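Local coordinates for protein RNA-dependent RNA Polymerase (PDB 6TZ0) that synthesises RNA from an RNA template, acting in both transcription and genome replication of a double-stranded RNA virus, at residues A[472-476]-A[617-623]; A[552-557]-A[634-639]; A[757-761]-A[842-846]; A[786-791]-A[829-834]. All blocks are in the same frame, centred on the assembly; numbering follows the deposited sequence.

The four contacts fall into two touching pairs. Contacts 1 and 2, with centres about 13 Å apart, share the polymerase domain: the segment 617-623 meets the segment 634-639, and Thr618 OG1 lies 3.2 Å from Glu634 OE2, a probable hydrogen bond. Contacts 3 and 4, with centres about 14 Å apart, meet where Met757 packs on Leu789, contact 4 being nested in the loop that contact 3 closes. Contact 1 is partly buried; the others are buried. Contacts 2 and 4 lie on opposite sides of the chain's centre, each with a nucleotide-binding residue. Within contact 1 a straight backbone bond, and within contact 2 a weak one, joins the segments, whereas side-chain donors, Asn761 and Arg790, grip carbonyls in contacts 3 and 4.

Contact 1. Residues A[472-476]-A[617-623]; sequences APIKL and QTSTSYE
The ring of Tyr622 meets Leu476 at a slant: CD2 of the leucine lies 3.9 Å from ring atom CD1, and the two side chains cross at about a right angle. Thr349 and Glu350 of helix 349-356 also touch this tyrosine, while Leu476 reaches Leu353 of the same helix, which packs the pair against that helix. The other methyl of Leu476, CD1, packs on Thr620, 4.0 Å from its CB; CG of the leucine stands anti to its backbone N (chi1 -169°), and the two branches part from there, one to Thr620 and one to the ring. Ile474 also splits its contacts. CG2 touches Thr620 CG2 at 3.9 Å, while CD1 reaches back to the carbonyl of Gln617, 3.4 Å from its O.

Strands 474-477 and 620-624 are parallel neighbours in the middle of a mixed four-stranded sheet, but these short segments splay by 53°. A single hydrogen bond joins them, from Ser621 N to Ile474 O, 2.7 Å long and almost perfectly straight at 178°. Ser621 OG hydrogen-bonds Gln629 of the next strand. Farther along, Lys475 NZ and Glu623 OE1 stay 4.3 Å apart, beyond a salt bridge. Pro473 and Ser619 both pack on Asp502 of the Viral structural protein 4 chain. With one backbone bond and apolar branches doing the rest, the join probably depends as much on side-chain packing as on strand pairing; the lysine and glutamate would add at most a diffuse attraction.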
loop_
_atom_site.group_PDB
_atom_site.type_symbol
_atom_site.label_atom_id
_atom_site.label_comp_id
_atom_site.label_asym_id
_atom_site.label_seq_id
_atom_site.Cartn_x
_atom_site.Cartn_y
_atom_site.Cartn_z
ATOM N N ALA A 472 -3.199 9.419 -17.937
ATOM C CA ALA A 472 -4.213 8.888 -17.038
ATOM C C ALA A 472 -4.041 9.438 -15.626
ATOM O O ALA A 472 -2.914 9.662 -15.174
ATOM C CB ALA A 472 -4.139 7.365 -17.003
ATOM N N PRO A 473 -5.130 9.665 -14.896
ATOM C CA PRO A 473 -5.014 10.197 -13.537
ATOM C C PRO A 473 -4.733 9.106 -12.515
ATOM O O PRO A 473 -4.973 7.920 -12.742
ATOM C CB PRO A 473 -6.387 10.828 -13.293
ATOM C CG PRO A 473 -7.302 10.009 -14.112
ATOM C CD PRO A 473 -6.534 9.622 -15.342
ATOM N N ILE A 474 -4.230 9.538 -11.364
ATOM C CA ILE A 474 -3.916 8.649 -10.252
ATOM C C ILE A 474 -5.110 8.634 -9.307
ATOM O O ILE A 474 -5.536 9.684 -8.814
ATOM C CB ILE A 474 -2.634 9.085 -9.528
ATOM C CG1 ILE A 474 -1.434 8.969 -10.465
ATOM C CG2 ILE A 474 -2.421 8.254 -8.282
ATOM C CD1 ILE A 474 -0.176 9.584 -9.926
ATOM N N LYS A 475 -5.649 7.447 -9.054
ATOM C CA LYS A 475 -6.892 7.325 -8.311
ATOM C C LYS A 475 -6.647 7.444 -6.812
ATOM O O LYS A 475 -5.538 7.247 -6.317
ATOM C CB LYS A 475 -7.569 5.995 -8.623
ATOM C CG LYS A 475 -7.874 5.801 -10.092
ATOM C CD LYS A 475 -8.842 6.843 -10.603
ATOM C CE LYS A 475 -10.238 6.596 -10.068
ATOM N NZ LYS A 475 -11.220 7.566 -10.622
ATOM N N LEU A 476 -7.711 7.771 -6.090
ATOM C CA LEU A 476 -7.676 7.941 -4.647
ATOM C C LEU A 476 -8.697 7.006 -4.015
ATOM O O LEU A 476 -9.836 6.913 -4.481
ATOM C CB LEU A 476 -7.967 9.400 -4.275
ATOM C CG LEU A 476 -7.746 9.931 -2.861
ATOM C CD1 LEU A 476 -7.353 11.385 -2.952
ATOM C CD2 LEU A 476 -8.988 9.807 -1.993
ATOM N N GLN A 617 4.768 12.993 -11.466
ATOM C CA GLN A 617 3.494 13.627 -11.162
ATOM C C GLN A 617 2.830 12.827 -10.056
ATOM O O GLN A 617 2.504 11.653 -10.246
ATOM C CB GLN A 617 2.591 13.684 -12.392
ATOM C CG GLN A 617 1.372 14.529 -12.180
ATOM C CD GLN A 617 1.707 15.994 -12.129
ATOM O OE1 GLN A 617 2.432 16.499 -12.977
ATOM N NE2 GLN A 617 1.202 16.683 -11.122
ATOM N N THR A 618 2.615 13.464 -8.911
ATOM C CA THR A 618 2.124 12.788 -7.722
ATOM C C THR A 618 0.615 12.910 -7.547
ATOM O O THR A 618 -0.014 11.964 -7.059
ATOM C CB THR A 618 2.845 13.356 -6.488
ATOM O OG1 THR A 618 4.260 13.264 -6.684
ATOM C CG2 THR A 618 2.505 12.591 -5.229
ATOM N N SER A 619 0.027 14.005 -8.045
ATOM C CA SER A 619 -1.286 14.495 -7.624
ATOM C C SER A 619 -2.407 13.502 -7.883
ATOM O O SER A 619 -2.703 13.160 -9.030
ATOM C CB SER A 619 -1.592 15.804 -8.339
ATOM O OG SER A 619 -0.665 16.801 -7.980
ATOM N N THR A 620 -3.026 13.043 -6.804
ATOM C CA THR A 620 -4.142 12.124 -6.894
ATOM C C THR A 620 -5.419 12.869 -7.243
ATOM O O THR A 620 -5.632 14.012 -6.835
ATOM C CB THR A 620 -4.328 11.380 -5.577
ATOM O OG1 THR A 620 -4.568 12.329 -4.535
ATOM C CG2 THR A 620 -3.091 10.593 -5.245
ATOM N N SER A 621 -6.273 12.201 -8.006
ATOM C CA SER A 621 -7.551 12.752 -8.425
ATOM C C SER A 621 -8.659 11.929 -7.791
ATOM O O SER A 621 -8.694 10.706 -7.949
ATOM C CB SER A 621 -7.670 12.748 -9.947
ATOM O OG SER A 621 -8.924 13.250 -10.350
ATOM N N TYR A 622 -9.552 12.593 -7.068
ATOM C CA TYR A 622 -10.707 11.945 -6.467
ATOM C C TYR A 622 -11.974 12.398 -7.176
ATOM O O TYR A 622 -12.133 13.585 -7.473
ATOM C CB TYR A 622 -10.801 12.241 -4.971
ATOM C CG TYR A 622 -12.041 11.650 -4.360
ATOM C CD1 TYR A 622 -12.188 10.276 -4.236
ATOM C CD2 TYR A 622 -13.070 12.465 -3.913
ATOM C CE1 TYR A 622 -13.328 9.730 -3.690
ATOM C CE2 TYR A 622 -14.208 11.931 -3.365
ATOM C CZ TYR A 622 -14.339 10.563 -3.267
ATOM O OH TYR A 622 -15.473 10.027 -2.707
ATOM N N GLU A 623 -12.865 11.449 -7.448
ATOM C CA GLU A 623 -14.137 11.731 -8.102
ATOM C C GLU A 623 -15.216 11.857 -7.037
ATOM O O GLU A 623 -15.639 10.856 -6.452
ATOM C CB GLU A 623 -14.484 10.633 -9.100
ATOM C CG GLU A 623 -15.787 10.868 -9.825
ATOM C CD GLU A 623 -16.094 9.783 -10.830
ATOM O OE1 GLU A 623 -15.299 8.825 -10.934
ATOM O OE2 GLU A 623 -17.128 9.889 -11.523
#

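Contact 2. Residues A[552-557]-A[634-639]; sequences DASVTT and EGTYPS
The contact joins motif A of the polymerase palm to what is probably the start of the motif B loop. Asp552 is the second aspartate of the motif A pattern that starts at the magnesium-binding Asp547, and residues 634-639 belong to the loop leading into helix 644-665. Asp552 binds UTP, although none is bound to this chain; in related polymerases the equivalent aspartate monitors the sugar of the incoming nucleotide.

The backbones are joined by one weak hydrogen bond, Tyr637 N to Asp552 O, 2.8 Å long but strongly bent at 118°. Thr636 CG2 sits against the same turn, 3.8 Å from Ala553 CA; it stands anti to the threonine's backbone N, while OG1 turns off to bond Val357 O. The Asp552 carboxylate approaches Tyr637 obliquely, its plane only 25° from that of the ring, with OD1 3.7 Å from Tyr637 CB. OD1 also has a weak hydrogen bond with His648 NE2. The other oxygen, OD2, lies 3.6 Å from Ser639 CB.

Tyr637 has further partners: Pro638 CD lies over one face near the rim, His647 stacks with the ring and His648 meets it edge-to-face. Val555 CG1 approaches it loosely. At the far end Glu634 OE1 has a weak hydrogen bond with His542 of the Viral structural protein 4 chain, and Thr557 OG1 stands 3.6 Å from that OE1, not a hydrogen bond.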
loop_
_atom_site.group_PDB
_atom_site.type_symbol
_atom_site.label_atom_id
_atom_site.label_comp_id
_atom_site.label_asym_id
_atom_site.label_seq_id
_atom_site.Cartn_x
_atom_site.Cartn_y
_atom_site.Cartn_z
ATOM N N ASP A 552 4.757 11.474 4.275
ATOM C CA ASP A 552 4.403 11.411 2.858
ATOM C C ASP A 552 4.007 12.767 2.298
ATOM O O ASP A 552 4.231 13.033 1.113
ATOM C CB ASP A 552 3.268 10.419 2.625
ATOM C CG ASP A 552 3.730 8.991 2.673
ATOM O OD1 ASP A 552 4.909 8.747 2.353
ATOM O OD2 ASP A 552 2.916 8.107 3.007
ATOM N N ALA A 553 3.425 13.632 3.121
ATOM C CA ALA A 553 3.138 14.986 2.685
ATOM C C ALA A 553 4.355 15.891 2.768
ATOM O O ALA A 553 4.344 16.976 2.181
ATOM C CB ALA A 553 2.000 15.573 3.514
ATOM N N SER A 554 5.404 15.471 3.471
ATOM C CA SER A 554 6.583 16.303 3.659
ATOM C C SER A 554 7.646 16.092 2.594
ATOM O O SER A 554 8.469 16.987 2.382
ATOM C CB SER A 554 7.203 16.042 5.032
ATOM O OG SER A 554 6.326 16.402 6.078
ATOM N N VAL A 555 7.653 14.941 1.928
ATOM C CA VAL A 555 8.645 14.653 0.897
ATOM C C VAL A 555 8.315 15.493 -0.331
ATOM O O VAL A 555 7.321 15.245 -1.015
ATOM C CB VAL A 555 8.680 13.159 0.554
ATOM C CG1 VAL A 555 9.625 12.886 -0.601
ATOM C CG2 VAL A 555 9.096 12.359 1.763
ATOM N N THR A 556 9.149 16.483 -0.621
ATOM C CA THR A 556 8.941 17.336 -1.782
ATOM C C THR A 556 9.517 16.649 -3.019
ATOM O O THR A 556 9.864 15.467 -3.005
ATOM C CB THR A 556 9.562 18.709 -1.549
ATOM O OG1 THR A 556 10.981 18.579 -1.442
ATOM C CG2 THR A 556 9.046 19.304 -0.262
ATOM N N THR A 557 9.623 17.389 -4.119
ATOM C CA THR A 557 10.202 16.827 -5.332
ATOM C C THR A 557 11.721 16.733 -5.206
ATOM O O THR A 557 12.342 15.736 -5.615
ATOM C CB THR A 557 9.799 17.698 -6.520
ATOM O OG1 THR A 557 8.403 17.993 -6.425
ATOM C CG2 THR A 557 10.005 16.959 -7.805
ATOM N N GLU A 634 0.688 19.112 -5.821
ATOM C CA GLU A 634 1.750 18.168 -6.129
ATOM C C GLU A 634 2.870 18.286 -5.100
ATOM O O GLU A 634 3.055 19.329 -4.476
ATOM C CB GLU A 634 2.267 18.415 -7.551
ATOM C CG GLU A 634 2.955 17.231 -8.224
ATOM C CD GLU A 634 4.441 17.186 -7.965
ATOM O OE1 GLU A 634 5.029 18.268 -7.768
ATOM O OE2 GLU A 634 5.026 16.079 -7.952
ATOM N N GLY A 635 3.593 17.191 -4.900
ATOM C CA GLY A 635 4.690 17.200 -3.954
ATOM C C GLY A 635 4.392 16.410 -2.700
ATOM O O GLY A 635 4.902 16.715 -1.620
ATOM N N THR A 636 3.535 15.414 -2.833
ATOM C CA THR A 636 3.253 14.450 -1.789
ATOM C C THR A 636 4.069 13.210 -2.159
ATOM O O THR A 636 4.927 13.267 -3.042
ATOM C CB THR A 636 1.732 14.247 -1.711
ATOM O OG1 THR A 636 1.104 15.523 -1.834
ATOM C CG2 THR A 636 1.278 13.702 -0.358
ATOM N N TYR A 637 3.849 12.092 -1.481
ATOM C CA TYR A 637 4.371 10.838 -1.965
ATOM C C TYR A 637 3.205 9.867 -2.092
ATOM O O TYR A 637 2.406 9.754 -1.152
ATOM C CB TYR A 637 5.440 10.277 -1.026
ATOM C CG TYR A 637 6.297 9.249 -1.703
ATOM C CD1 TYR A 637 7.308 9.640 -2.569
ATOM C CD2 TYR A 637 6.076 7.895 -1.518
ATOM C CE1 TYR A 637 8.085 8.714 -3.210
ATOM C CE2 TYR A 637 6.851 6.961 -2.160
ATOM C CZ TYR A 637 7.851 7.375 -3.002
ATOM O OH TYR A 637 8.627 6.444 -3.642
ATOM N N PRO A 638 3.068 9.162 -3.223
ATOM C CA PRO A 638 1.772 8.532 -3.547
ATOM C C PRO A 638 1.384 7.377 -2.642
ATOM O O PRO A 638 0.189 7.181 -2.390
ATOM C CB PRO A 638 1.972 8.068 -4.996
ATOM C CG PRO A 638 3.077 8.914 -5.523
ATOM C CD PRO A 638 3.992 9.135 -4.368
ATOM N N SER A 639 2.355 6.578 -2.202
ATOM C CA SER A 639 2.233 5.547 -1.168
ATOM C C SER A 639 1.361 4.351 -1.554
ATOM O O SER A 639 1.222 3.410 -0.768
ATOM C CB SER A 639 1.748 6.155 0.155
ATOM O OG SER A 639 1.653 5.166 1.163
#

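Contact 3. Residues A[757-761]-A[842-846]; sequences MMELN and GGEYP
Asn761 reaches from its helix to the loop 842-846 and makes the polar link of this contact. Its ND2 donates to Gly843 O over 2.9 Å, with the carbonyl oxygen just 2° out of the amide plane, though the N-H points somewhat off line at 139°. CG stands anti to the carbonyl carbon (chi1 -74°), which helps put ND2 beside Gly843 O and OD1 beside the ring of Tyr845. OD1 comes to the edge of that ring, 3.4 Å from Tyr845 CD1; amide and ring are nearly coplanar. Tyr845 OH finds its own acceptor in Lys778 O of helix 774-786, while Glu844 O takes a bond from Arg867 NE.

This is a helix-to-loop packing, probably within the thumb that follows the palm in chain order: one side of helix 754-766, presenting Met757, Leu760 and Asn761, lies against a loop between strands 827-831 and 867-868.

Apolar contacts lie beside the amide. Met757, bent at both chi2 and chi3, curls its CE back over the loop, 3.8 Å from Gly843 CA and 4.2 Å from Tyr845 CB. Leu760 CD1 meets Tyr845 CE1 obliquely, also at 4.2 Å. Pro846 CD lies over one face of that ring, toward its rim.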
loop_
_atom_site.group_PDB
_atom_site.type_symbol
_atom_site.label_atom_id
_atom_site.label_comp_id
_atom_site.label_asym_id
_atom_site.label_seq_id
_atom_site.Cartn_x
_atom_site.Cartn_y
_atom_site.Cartn_z
ATOM N N MET A 757 -16.419 -17.118 13.490
ATOM C CA MET A 757 -15.775 -17.621 14.695
ATOM C C MET A 757 -14.264 -17.654 14.557
ATOM O O MET A 757 -13.560 -17.445 15.547
ATOM C CB MET A 757 -16.297 -19.008 15.048
ATOM C CG MET A 757 -17.672 -18.994 15.642
ATOM S SD MET A 757 -17.702 -17.985 17.130
ATOM C CE MET A 757 -16.720 -18.986 18.236
ATOM N N MET A 758 -13.750 -17.891 13.347
ATOM C CA MET A 758 -12.306 -17.855 13.153
ATOM C C MET A 758 -11.765 -16.439 13.315
ATOM O O MET A 758 -10.700 -16.240 13.913
ATOM C CB MET A 758 -11.941 -18.421 11.782
ATOM C CG MET A 758 -10.447 -18.623 11.587
ATOM S SD MET A 758 -9.967 -19.303 9.990
ATOM C CE MET A 758 -10.120 -17.861 8.944
ATOM N N GLU A 759 -12.510 -15.445 12.828
ATOM C CA GLU A 759 -12.126 -14.048 13.013
ATOM C C GLU A 759 -12.192 -13.640 14.479
ATOM O O GLU A 759 -11.302 -12.933 14.976
ATOM C CB GLU A 759 -13.028 -13.156 12.166
ATOM C CG GLU A 759 -12.719 -11.680 12.249
ATOM C CD GLU A 759 -13.623 -10.850 11.362
ATOM O OE1 GLU A 759 -14.501 -11.431 10.690
ATOM O OE2 GLU A 759 -13.458 -9.614 11.336
ATOM N N LEU A 760 -13.231 -14.089 15.187
ATOM C CA LEU A 760 -13.355 -13.777 16.607
ATOM C C LEU A 760 -12.239 -14.428 17.414
ATOM O O LEU A 760 -11.672 -13.793 18.308
ATOM C CB LEU A 760 -14.740 -14.201 17.110
ATOM C CG LEU A 760 -15.298 -13.807 18.485
ATOM C CD1 LEU A 760 -14.913 -14.772 19.591
ATOM C CD2 LEU A 760 -14.855 -12.402 18.855
ATOM N N ASN A 761 -11.883 -15.673 17.088
ATOM C CA ASN A 761 -10.796 -16.351 17.787
ATOM C C ASN A 761 -9.451 -15.702 17.497
ATOM O O ASN A 761 -8.603 -15.612 18.390
ATOM C CB ASN A 761 -10.759 -17.829 17.407
ATOM C CG ASN A 761 -11.871 -18.618 18.049
ATOM O OD1 ASN A 761 -12.201 -18.404 19.212
ATOM N ND2 ASN A 761 -12.441 -19.549 17.306
ATOM N N GLY A 842 -16.382 -26.187 14.039
ATOM C CA GLY A 842 -17.511 -25.416 14.503
ATOM C C GLY A 842 -17.045 -24.064 14.981
ATOM O O GLY A 842 -16.588 -23.248 14.181
ATOM N N GLY A 843 -17.135 -23.814 16.279
ATOM C CA GLY A 843 -16.667 -22.552 16.806
ATOM C C GLY A 843 -15.207 -22.586 17.201
ATOM O O GLY A 843 -14.508 -21.577 17.060
ATOM N N GLU A 844 -14.752 -23.751 17.680
ATOM C CA GLU A 844 -13.398 -23.982 18.199
ATOM C C GLU A 844 -13.054 -22.999 19.315
ATOM O O GLU A 844 -11.980 -22.400 19.346
ATOM C CB GLU A 844 -12.349 -23.933 17.086
ATOM C CG GLU A 844 -12.447 -25.053 16.083
ATOM C CD GLU A 844 -11.385 -24.962 15.017
ATOM O OE1 GLU A 844 -10.626 -23.973 15.020
ATOM O OE2 GLU A 844 -11.314 -25.870 14.166
ATOM N N TYR A 845 -13.981 -22.841 20.233
ATOM C CA TYR A 845 -13.815 -21.886 21.306
ATOM C C TYR A 845 -13.492 -22.620 22.608
ATOM O O TYR A 845 -13.907 -23.768 22.785
ATOM C CB TYR A 845 -15.094 -21.052 21.459
ATOM C CG TYR A 845 -14.954 -19.844 22.327
ATOM C CD1 TYR A 845 -14.304 -18.717 21.859
ATOM C CD2 TYR A 845 -15.463 -19.827 23.611
ATOM C CE1 TYR A 845 -14.155 -17.618 22.641
ATOM C CE2 TYR A 845 -15.326 -18.724 24.403
ATOM C CZ TYR A 845 -14.672 -17.623 23.908
ATOM O OH TYR A 845 -14.520 -16.514 24.685
ATOM N N PRO A 846 -12.698 -22.021 23.501
ATOM C CA PRO A 846 -12.404 -22.676 24.783
ATOM C C PRO A 846 -13.635 -22.828 25.663
ATOM O O PRO A 846 -14.440 -21.907 25.805
ATOM C CB PRO A 846 -11.375 -21.740 25.424
ATOM C CG PRO A 846 -10.743 -21.065 24.288
ATOM C CD PRO A 846 -11.811 -20.870 23.274
#

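Contact 4. Residues A[786-791]-A[829-834]; sequences AICLRR and SLILPL
Arg790 and Leu832 are joined by one firm and one weak hydrogen bond. NE of the arginine donates to Leu832 O over 2.8 Å, meeting the carbonyl almost head-on (174°) although the oxygen sits 28° out of the guanidinium plane. In return Leu832 N gives the weak bond, 3.5 Å long, to Arg790 O, which Ile831 CA also approaches at 3.4 Å. With CG anti to the backbone N and the chain extended as far as NE, the arginine runs past Leu832 to Leu834, its CG 4.0 Å from Leu832 CD1. Beyond the segments, NH2 makes a long, weak ion pair with Glu27.

One residue on, the loop becomes the edge of a three-stranded antiparallel sheet: Arg791 opens strand 791-795 and faces Ile831 of the central strand 827-831 as a non-hydrogen-bonded pair, CA atoms 5.0 Å apart. Arg791 binds ATP, as do nearby Arg147 and Arg37, though no ATP is bound to this chain. Arg791 NH1 stands 3.7 Å from Ser829 OG, too far for a hydrogen bond.

Packing closes the other end. Leu834 CD2 lies over one face of the Arg790 guanidinium, 3.4 Å from NH1, and also meets Ala786 CB at 3.7 Å. Helix 20-35 abuts this side, touching Ile831, Pro833 and Leu834.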
loop_
_atom_site.group_PDB
_atom_site.type_symbol
_atom_site.label_atom_id
_atom_site.label_comp_id
_atom_site.label_asym_id
_atom_site.label_seq_id
_atom_site.Cartn_x
_atom_site.Cartn_y
_atom_site.Cartn_z
ATOM N N ALA A 786 -22.596 -16.510 21.648
ATOM C CA ALA A 786 -23.905 -17.016 22.041
ATOM C C ALA A 786 -25.051 -16.107 21.629
ATOM O O ALA A 786 -26.181 -16.585 21.494
ATOM C CB ALA A 786 -23.959 -17.217 23.554
ATOM N N ILE A 787 -24.784 -14.825 21.419
ATOM C CA ILE A 787 -25.848 -13.924 21.003
ATOM C C ILE A 787 -25.716 -13.449 19.553
ATOM O O ILE A 787 -26.640 -13.593 18.759
ATOM C CB ILE A 787 -25.933 -12.720 21.959
ATOM C CG1 ILE A 787 -26.454 -13.178 23.321
ATOM C CG2 ILE A 787 -26.820 -11.631 21.385
ATOM C CD1 ILE A 787 -26.085 -12.259 24.460
ATOM N N CYS A 788 -24.557 -12.898 19.216
ATOM C CA CYS A 788 -24.283 -12.376 17.876
ATOM C C CYS A 788 -24.222 -13.358 16.705
ATOM O O CYS A 788 -24.710 -13.055 15.621
ATOM C CB CYS A 788 -23.016 -11.517 17.896
ATOM S SG CYS A 788 -23.109 -10.126 19.040
ATOM N N LEU A 789 -23.611 -14.516 16.912
ATOM C CA LEU A 789 -23.450 -15.501 15.841
ATOM C C LEU A 789 -24.419 -16.687 15.856
ATOM O O LEU A 789 -24.214 -17.657 15.134
ATOM C CB LEU A 789 -22.010 -16.022 15.825
ATOM C CG LEU A 789 -20.891 -14.981 15.844
ATOM C CD1 LEU A 789 -19.551 -15.658 16.078
ATOM C CD2 LEU A 789 -20.859 -14.191 14.548
ATOM N N ARG A 790 -25.461 -16.619 16.673
ATOM C CA ARG A 790 -26.401 -17.733 16.804
ATOM C C ARG A 790 -27.597 -17.849 15.844
ATOM O O ARG A 790 -28.335 -18.828 15.918
ATOM C CB ARG A 790 -26.898 -17.805 18.248
ATOM C CG ARG A 790 -27.488 -19.148 18.626
ATOM C CD ARG A 790 -27.575 -19.290 20.131
ATOM N NE ARG A 790 -28.201 -20.546 20.514
ATOM C CZ ARG A 790 -28.425 -20.908 21.770
ATOM N NH1 ARG A 790 -28.070 -20.106 22.760
ATOM N NH2 ARG A 790 -29.002 -22.069 22.034
ATOM N N ARG A 791 -27.792 -16.891 14.945
ATOM C CA ARG A 791 -28.958 -16.946 14.053
ATOM C C ARG A 791 -28.701 -17.303 12.591
ATOM O O ARG A 791 -27.856 -16.706 11.932
ATOM C CB ARG A 791 -29.709 -15.617 14.092
ATOM C CG ARG A 791 -30.357 -15.299 15.424
ATOM C CD ARG A 791 -31.446 -14.264 15.226
ATOM N NE ARG A 791 -32.347 -14.656 14.149
ATOM C CZ ARG A 791 -33.518 -14.081 13.908
ATOM N NH1 ARG A 791 -34.273 -14.508 12.908
ATOM N NH2 ARG A 791 -33.937 -13.082 14.671
ATOM N N SER A 829 -36.235 -20.248 10.089
ATOM C CA SER A 829 -35.258 -19.740 11.042
ATOM C C SER A 829 -34.822 -20.875 11.961
ATOM O O SER A 829 -35.641 -21.425 12.703
ATOM C CB SER A 829 -35.845 -18.585 11.851
ATOM O OG SER A 829 -34.925 -18.107 12.814
ATOM N N LEU A 830 -33.541 -21.232 11.906
ATOM C CA LEU A 830 -32.974 -22.175 12.858
ATOM C C LEU A 830 -31.845 -21.509 13.622
ATOM O O LEU A 830 -31.057 -20.746 13.057
ATOM C CB LEU A 830 -32.461 -23.471 12.194
ATOM C CG LEU A 830 -31.242 -23.533 11.273
ATOM C CD1 LEU A 830 -30.640 -24.914 11.333
ATOM C CD2 LEU A 830 -31.660 -23.257 9.849
ATOM N N ILE A 831 -31.783 -21.789 14.916
ATOM C CA ILE A 831 -30.728 -21.285 15.780
ATOM C C ILE A 831 -29.876 -22.464 16.233
ATOM O O ILE A 831 -30.400 -23.518 16.619
ATOM C CB ILE A 831 -31.306 -20.476 16.956
ATOM C CG1 ILE A 831 -32.350 -21.272 17.726
ATOM C CG2 ILE A 831 -31.953 -19.204 16.443
ATOM C CD1 ILE A 831 -32.792 -20.614 18.973
ATOM N N LEU A 832 -28.576 -22.313 16.113
ATOM C CA LEU A 832 -27.656 -23.387 16.430
ATOM C C LEU A 832 -27.500 -23.535 17.942
ATOM O O LEU A 832 -27.654 -22.561 18.683
ATOM C CB LEU A 832 -26.312 -23.132 15.747
ATOM C CG LEU A 832 -25.620 -21.769 15.824
ATOM C CD1 LEU A 832 -24.727 -21.601 17.047
ATOM C CD2 LEU A 832 -24.831 -21.547 14.548
ATOM N N PRO A 833 -27.248 -24.749 18.430
ATOM C CA PRO A 833 -27.048 -24.930 19.870
ATOM C C PRO A 833 -25.706 -24.374 20.314
ATOM O O PRO A 833 -24.812 -24.110 19.510
ATOM C CB PRO A 833 -27.105 -26.450 20.047
ATOM C CG PRO A 833 -26.684 -26.989 18.735
ATOM C CD PRO A 833 -27.223 -26.038 17.714
ATOM N N LEU A 834 -25.571 -24.202 21.633
ATOM C CA LEU A 834 -24.326 -23.671 22.172
ATOM C C LEU A 834 -23.184 -24.673 22.112
ATOM O O LEU A 834 -22.028 -24.275 22.271
ATOM C CB LEU A 834 -24.496 -23.209 23.617
ATOM C CG LEU A 834 -25.328 -21.971 23.894
ATOM C CD1 LEU A 834 -25.301 -21.692 25.370
ATOM C CD2 LEU A 834 -24.777 -20.814 23.122
#